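Local coordinates for protein Rubredoxin\:oxygen oxidoreductase (Desulfovibrio gigas, PDB 1E5D) that catalyses the four-electron reduction of dioxygen to two water molecules, using a diiron centre and flavin mononucleotide, at residues R188-Y193 / C236-Q241; S295-E300 / A323-Y328. All coordinates share one frame; numbering follows the deposited sequence.

Interaction 1: R188-Y193 / C236-Q241; sequences RAMREY and CTFAVQ. With OXY (oxygen molecule), chain E.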
loop_
_atom_site.group_PDB
_atom_site.type_symbol
_atom_site.label_atom_id
_atom_site.label_comp_id
_atom_site.label_asym_id
_atom_site.label_seq_id
_atom_site.Cartn_x
_atom_site.Cartn_y
_atom_site.Cartn_z
ATOM N N ARG A 188 -9.893 -1.425 -23.632
ATOM C CA ARG A 188 -8.973 -1.360 -22.496
ATOM C C ARG A 188 -9.735 -0.983 -21.237
ATOM O O ARG A 188 -9.538 -1.535 -20.158
ATOM C CB ARG A 188 -7.856 -0.369 -22.799
ATOM C CG ARG A 188 -6.898 -0.112 -21.653
ATOM C CD ARG A 188 -6.319 -1.389 -21.065
ATOM N NE ARG A 188 -5.810 -1.192 -19.713
ATOM C CZ ARG A 188 -4.605 -1.500 -19.261
ATOM N NH1 ARG A 188 -3.704 -2.051 -20.062
ATOM N NH2 ARG A 188 -4.292 -1.257 -17.994
ATOM N N ALA A 189 -10.651 -0.025 -21.364
ATOM C CA ALA A 189 -11.415 0.416 -20.196
ATOM C C ALA A 189 -12.391 -0.652 -19.723
ATOM O O ALA A 189 -12.712 -0.780 -18.538
ATOM C CB ALA A 189 -12.153 1.706 -20.520
ATOM N N MET A 190 -12.891 -1.455 -20.666
ATOM C CA MET A 190 -13.805 -2.510 -20.230
ATOM C C MET A 190 -13.082 -3.541 -19.374
ATOM O O MET A 190 -13.571 -3.988 -18.340
ATOM C CB MET A 190 -14.425 -3.200 -21.434
ATOM C CG MET A 190 -15.479 -2.342 -22.127
ATOM S SD MET A 190 -15.935 -3.151 -23.682
ATOM C CE MET A 190 -16.633 -4.663 -23.009
ATOM N N ARG A 191 -11.901 -3.894 -19.862
ATOM C CA ARG A 191 -11.091 -4.888 -19.160
ATOM C C ARG A 191 -10.652 -4.303 -17.824
ATOM O O ARG A 191 -10.728 -4.981 -16.796
ATOM C CB ARG A 191 -9.926 -5.311 -20.042
ATOM C CG ARG A 191 -8.724 -5.931 -19.359
ATOM C CD ARG A 191 -7.770 -6.569 -20.372
ATOM N NE ARG A 191 -7.931 -8.025 -20.382
ATOM C CZ ARG A 191 -8.323 -8.733 -21.431
ATOM N NH1 ARG A 191 -8.592 -8.118 -22.576
ATOM N NH2 ARG A 191 -8.441 -10.048 -21.330
ATOM N N GLU A 192 -10.218 -3.038 -17.844
ATOM C CA GLU A 192 -9.754 -2.436 -16.596
ATOM C C GLU A 192 -10.880 -2.470 -15.573
ATOM O O GLU A 192 -10.692 -2.730 -14.393
ATOM C CB GLU A 192 -9.271 -1.006 -16.804
ATOM C CG GLU A 192 -8.001 -0.917 -17.639
ATOM C CD GLU A 192 -7.429 0.490 -17.667
ATOM O OE1 GLU A 192 -8.174 1.416 -17.271
ATOM O OE2 GLU A 192 -6.255 0.643 -18.075
ATOM N N TYR A 193 -12.076 -2.198 -16.086
ATOM C CA TYR A 193 -13.240 -2.263 -15.216
ATOM C C TYR A 193 -13.484 -3.698 -14.767
ATOM O O TYR A 193 -13.606 -3.973 -13.570
ATOM C CB TYR A 193 -14.472 -1.680 -15.924
ATOM C CG TYR A 193 -15.623 -1.624 -14.936
ATOM C CD1 TYR A 193 -15.708 -0.580 -14.029
ATOM C CD2 TYR A 193 -16.596 -2.612 -14.908
ATOM C CE1 TYR A 193 -16.750 -0.523 -13.122
ATOM C CE2 TYR A 193 -17.642 -2.562 -14.002
ATOM C CZ TYR A 193 -17.710 -1.514 -13.115
ATOM O OH TYR A 193 -18.739 -1.447 -12.205
ATOM N N CYS A 236 -23.155 -4.574 -29.038
ATOM C CA CYS A 236 -23.614 -5.356 -27.891
ATOM C C CYS A 236 -23.019 -6.750 -27.906
ATOM O O CYS A 236 -22.820 -7.371 -26.861
ATOM C CB CYS A 236 -25.147 -5.381 -27.906
ATOM S SG CYS A 236 -25.814 -3.715 -27.621
ATOM N N THR A 237 -22.723 -7.253 -29.106
ATOM C CA THR A 237 -22.183 -8.613 -29.183
ATOM C C THR A 237 -20.716 -8.586 -28.777
ATOM O O THR A 237 -20.232 -9.487 -28.094
ATOM C CB THR A 237 -22.370 -9.228 -30.576
ATOM O OG1 THR A 237 -23.770 -9.469 -30.803
ATOM C CG2 THR A 237 -21.683 -10.585 -30.672
ATOM N N PHE A 238 -20.050 -7.523 -29.203
ATOM C CA PHE A 238 -18.693 -7.236 -28.752
ATOM C C PHE A 238 -18.621 -7.277 -27.226
ATOM O O PHE A 238 -17.816 -8.029 -26.670
ATOM C CB PHE A 238 -18.256 -5.881 -29.284
ATOM C CG PHE A 238 -16.884 -5.413 -28.846
ATOM C CD1 PHE A 238 -15.736 -6.017 -29.326
ATOM C CD2 PHE A 238 -16.758 -4.361 -27.955
ATOM C CE1 PHE A 238 -14.483 -5.575 -28.930
ATOM C CE2 PHE A 238 -15.511 -3.913 -27.558
ATOM C CZ PHE A 238 -14.367 -4.517 -28.046
ATOM N N ALA A 239 -19.456 -6.488 -26.549
ATOM C CA ALA A 239 -19.457 -6.430 -25.095
ATOM C C ALA A 239 -19.534 -7.816 -24.462
ATOM O O ALA A 239 -18.747 -8.170 -23.578
ATOM C CB ALA A 239 -20.614 -5.585 -24.564
ATOM N N VAL A 240 -20.507 -8.602 -24.917
ATOM C CA VAL A 240 -20.752 -9.919 -24.340
ATOM C C VAL A 240 -19.651 -10.906 -24.702
ATOM O O VAL A 240 -19.271 -11.732 -23.875
ATOM C CB VAL A 240 -22.110 -10.481 -24.805
ATOM C CG1 VAL A 240 -22.216 -11.957 -24.460
ATOM C CG2 VAL A 240 -23.231 -9.681 -24.176
ATOM N N GLN A 241 -19.153 -10.804 -25.930
ATOM C CA GLN A 241 -17.996 -11.581 -26.343
ATOM C C GLN A 241 -16.886 -11.442 -25.302
ATOM O O GLN A 241 -16.419 -12.393 -24.689
ATOM C CB GLN A 241 -17.493 -11.076 -27.686
ATOM C CG GLN A 241 -17.686 -11.963 -28.897
ATOM C CD GLN A 241 -16.914 -11.426 -30.096
ATOM O OE1 GLN A 241 -15.917 -10.715 -29.952
ATOM N NE2 GLN A 241 -17.387 -11.769 -31.289
HETATM O O1 OXY E . -19.125 0.084 -9.328
HETATM O O2 OXY E . -18.267 -0.142 -8.520
#
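Of residues 188-193, Met190 alone touches 236-241, and it does so with the last two atoms of its side chain. Its CG stands anti to the carbonyl carbon, and the chain runs straight on to the sulfur before bending at the last torsion (chi3 63°), which turns the methyl group onto the second helix. There Met190 CE rests 3.9 Å from Ala239 CA, against the backbone where the small alanine side chain lets it approach; the two methyl groups, Met190 CE and Ala239 CB, are 4.4 Å apart. The sulfur serves a different partner: Met190 SD lies 4.0 Å from Phe238 CE2, a Met-aromatic contact that comes in obliquely, 61° off the ring normal. Phe238 holds CG anti to its own backbone N (chi1 177°), which carries the ring back toward the methionine although its CB does not point there. Lys242 and Tyr246 of helix 233-248 and Phe230 of strand 230-231 also pack on the Met190 side chain.

Tyr193, three residues on, takes no part in this packing but touches Tyr243. Its hydroxyl makes a weak hydrogen bond to the bound oxygen molecule, Tyr193 OH to OXY O1 at 3.3 Å, with the ligand near the ring plane. Facing the flavodoxin-like part of the chain, Arg188 forms a salt bridge through NH1 with Glu300. The result is helix-helix packing through a methionine within the metallo-beta-lactamase-like part of the protein, with Tyr193 lining the dioxygen pocket beside the diiron site.

Interaction 2: S295-E300 / A323-Y328; sequences SQIMSE and AGTLQY
Tyr328 leans its ring across helix 294-302, with CE2 as the leading atom. Tyr328 CE2 is 3.8 Å from Ser295 CA, which it meets obliquely, and 3.9 Å from Met298 CB, which sits at the ring edge, near its plane. The CB of Tyr328 already points at the other helix, and with CG anti to the backbone N (chi1 -175°) the ring continues to Ser295, Tyr328 OH ending 3.9 Å from Ser295 CB; the hydroxyl finds its hydrogen-bond partner in Asn196 OD1. Beyond CB, Met298 bends at chi2 (63°) and leads away, leaving the base of its side chain to make the contact. A second, purely aliphatic touch joins Ile297 CD1 to Thr325 CG2 at 3.8 Å, the two side chains crossing at about a right angle, while Thr325 OG1 turns back to Tyr321 O in its own helix.

The segment axes approach to 9.9 Å and cross at -51°. Both helices belong to the flavodoxin-like part, where Phe258 of strand 254-259 packs against both Ile297 and Thr325. Strand 27-28 and helix 183-198 adjoin helix 294-302, and Pro320 of the second subunit packs on Tyr328.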
loop_
_atom_site.group_PDB
_atom_site.type_symbol
_atom_site.label_atom_id
_atom_site.label_comp_id
_atom_site.label_asym_id
_atom_site.label_seq_id
_atom_site.Cartn_x
_atom_site.Cartn_y
_atom_site.Cartn_z
ATOM N N SER A 295 -4.355 -1.399 -8.857
ATOM C CA SER A 295 -5.382 -1.704 -9.852
ATOM C C SER A 295 -4.733 -1.854 -11.225
ATOM O O SER A 295 -5.177 -2.694 -12.017
ATOM C CB SER A 295 -6.468 -0.640 -9.840
ATOM O OG SER A 295 -5.963 0.643 -10.159
ATOM N N GLN A 296 -3.698 -1.072 -11.496
ATOM C CA GLN A 296 -2.972 -1.112 -12.756
ATOM C C GLN A 296 -2.301 -2.465 -12.975
ATOM O O GLN A 296 -2.365 -3.064 -14.038
ATOM C CB GLN A 296 -1.852 -0.071 -12.813
ATOM C CG GLN A 296 -2.075 1.092 -13.765
ATOM C CD GLN A 296 -2.015 2.403 -12.996
ATOM O OE1 GLN A 296 -1.039 3.147 -13.058
ATOM N NE2 GLN A 296 -3.084 2.667 -12.249
ATOM N N ILE A 297 -1.625 -2.911 -11.916
ATOM C CA ILE A 297 -0.948 -4.200 -12.039
ATOM C C ILE A 297 -1.988 -5.267 -12.353
ATOM O O ILE A 297 -1.785 -6.157 -13.174
ATOM C CB ILE A 297 -0.162 -4.516 -10.760
ATOM C CG1 ILE A 297 1.055 -3.600 -10.594
ATOM C CG2 ILE A 297 0.231 -5.983 -10.713
ATOM C CD1 ILE A 297 1.477 -3.349 -9.169
ATOM N N MET A 298 -3.136 -5.144 -11.689
ATOM C CA MET A 298 -4.195 -6.128 -11.897
ATOM C C MET A 298 -4.640 -6.140 -13.352
ATOM O O MET A 298 -4.849 -7.184 -13.955
ATOM C CB MET A 298 -5.386 -5.841 -10.982
ATOM C CG MET A 298 -6.542 -6.816 -11.144
ATOM S SD MET A 298 -6.053 -8.501 -10.691
ATOM C CE MET A 298 -7.224 -9.443 -11.673
ATOM N N SER A 299 -4.788 -4.946 -13.922
ATOM C CA SER A 299 -5.289 -4.895 -15.293
ATOM C C SER A 299 -4.324 -5.620 -16.217
ATOM O O SER A 299 -4.742 -6.304 -17.147
ATOM C CB SER A 299 -5.488 -3.456 -15.771
ATOM O OG SER A 299 -6.413 -2.779 -14.928
ATOM N N GLU A 300 -3.031 -5.446 -15.934
ATOM C CA GLU A 300 -2.033 -6.093 -16.779
ATOM C C GLU A 300 -2.082 -7.593 -16.544
ATOM O O GLU A 300 -1.836 -8.396 -17.431
ATOM C CB GLU A 300 -0.637 -5.543 -16.491
ATOM C CG GLU A 300 -0.453 -4.075 -16.844
ATOM C CD GLU A 300 -0.786 -3.754 -18.288
ATOM O OE1 GLU A 300 -0.780 -4.682 -19.131
ATOM O OE2 GLU A 300 -1.049 -2.568 -18.590
ATOM N N ALA A 323 2.954 -6.412 -0.340
ATOM C CA ALA A 323 1.894 -7.063 0.418
ATOM C C ALA A 323 0.524 -6.512 0.053
ATOM O O ALA A 323 -0.421 -7.274 -0.173
ATOM C CB ALA A 323 2.131 -6.900 1.914
ATOM N N GLY A 324 0.392 -5.188 -0.007
ATOM C CA GLY A 324 -0.905 -4.597 -0.327
ATOM C C GLY A 324 -1.401 -5.001 -1.703
ATOM O O GLY A 324 -2.588 -5.259 -1.911
ATOM N N THR A 325 -0.486 -5.055 -2.666
ATOM C CA THR A 325 -0.841 -5.444 -4.026
ATOM C C THR A 325 -1.235 -6.903 -4.124
ATOM O O THR A 325 -2.166 -7.287 -4.834
ATOM C CB THR A 325 0.356 -5.177 -4.962
ATOM O OG1 THR A 325 0.627 -3.766 -4.880
ATOM C CG2 THR A 325 0.032 -5.522 -6.402
ATOM N N LEU A 326 -0.509 -7.752 -3.398
ATOM C CA LEU A 326 -0.886 -9.168 -3.405
ATOM C C LEU A 326 -2.248 -9.339 -2.747
ATOM O O LEU A 326 -3.081 -10.103 -3.239
ATOM C CB LEU A 326 0.175 -10.019 -2.716
ATOM C CG LEU A 326 1.436 -10.241 -3.558
ATOM C CD1 LEU A 326 2.566 -10.755 -2.686
ATOM C CD2 LEU A 326 1.126 -11.190 -4.700
ATOM N N GLN A 327 -2.486 -8.618 -1.656
ATOM C CA GLN A 327 -3.799 -8.680 -1.017
ATOM C C GLN A 327 -4.887 -8.335 -2.036
ATOM O O GLN A 327 -5.863 -9.053 -2.193
ATOM C CB GLN A 327 -3.931 -7.739 0.181
ATOM C CG GLN A 327 -5.260 -7.884 0.926
ATOM C CD GLN A 327 -5.444 -9.316 1.414
ATOM O OE1 GLN A 327 -4.690 -9.760 2.283
ATOM N NE2 GLN A 327 -6.418 -10.029 0.853
ATOM N N TYR A 328 -4.683 -7.217 -2.728
ATOM C CA TYR A 328 -5.652 -6.777 -3.726
ATOM C C TYR A 328 -5.879 -7.890 -4.738
ATOM O O TYR A 328 -7.003 -8.254 -5.051
ATOM C CB TYR A 328 -5.155 -5.534 -4.445
ATOM C CG TYR A 328 -6.131 -4.924 -5.416
ATOM C CD1 TYR A 328 -7.238 -4.233 -4.944
ATOM C CD2 TYR A 328 -5.956 -5.013 -6.792
ATOM C CE1 TYR A 328 -8.142 -3.660 -5.811
ATOM C CE2 TYR A 328 -6.867 -4.437 -7.667
ATOM C CZ TYR A 328 -7.961 -3.762 -7.173
ATOM O OH TYR A 328 -8.876 -3.184 -8.019
#

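Both contacts are buried helix-helix packings, yet they share no element: interaction 1 joins helices 183-198 and 233-248 in the lactamase-like part, interaction 2 two helices of the flavodoxin-like part. The first rests on a buried thioether shared between a ring and an alanine; the second is broader, with a tyrosine edge and a pair of aliphatic branches. Their centres lie about 20 Å apart, but the outer sides of helices 183-198 and 294-302 meet. There the chemistry becomes polar: Arg188 NH1 lies 3.1 Å from Glu300 OE2, Glu300 also pairs with Lys254, and Ser299 packs against Arg188 and Glu192. Charged groups, together with Asn196, link the two parts between two apolar contacts.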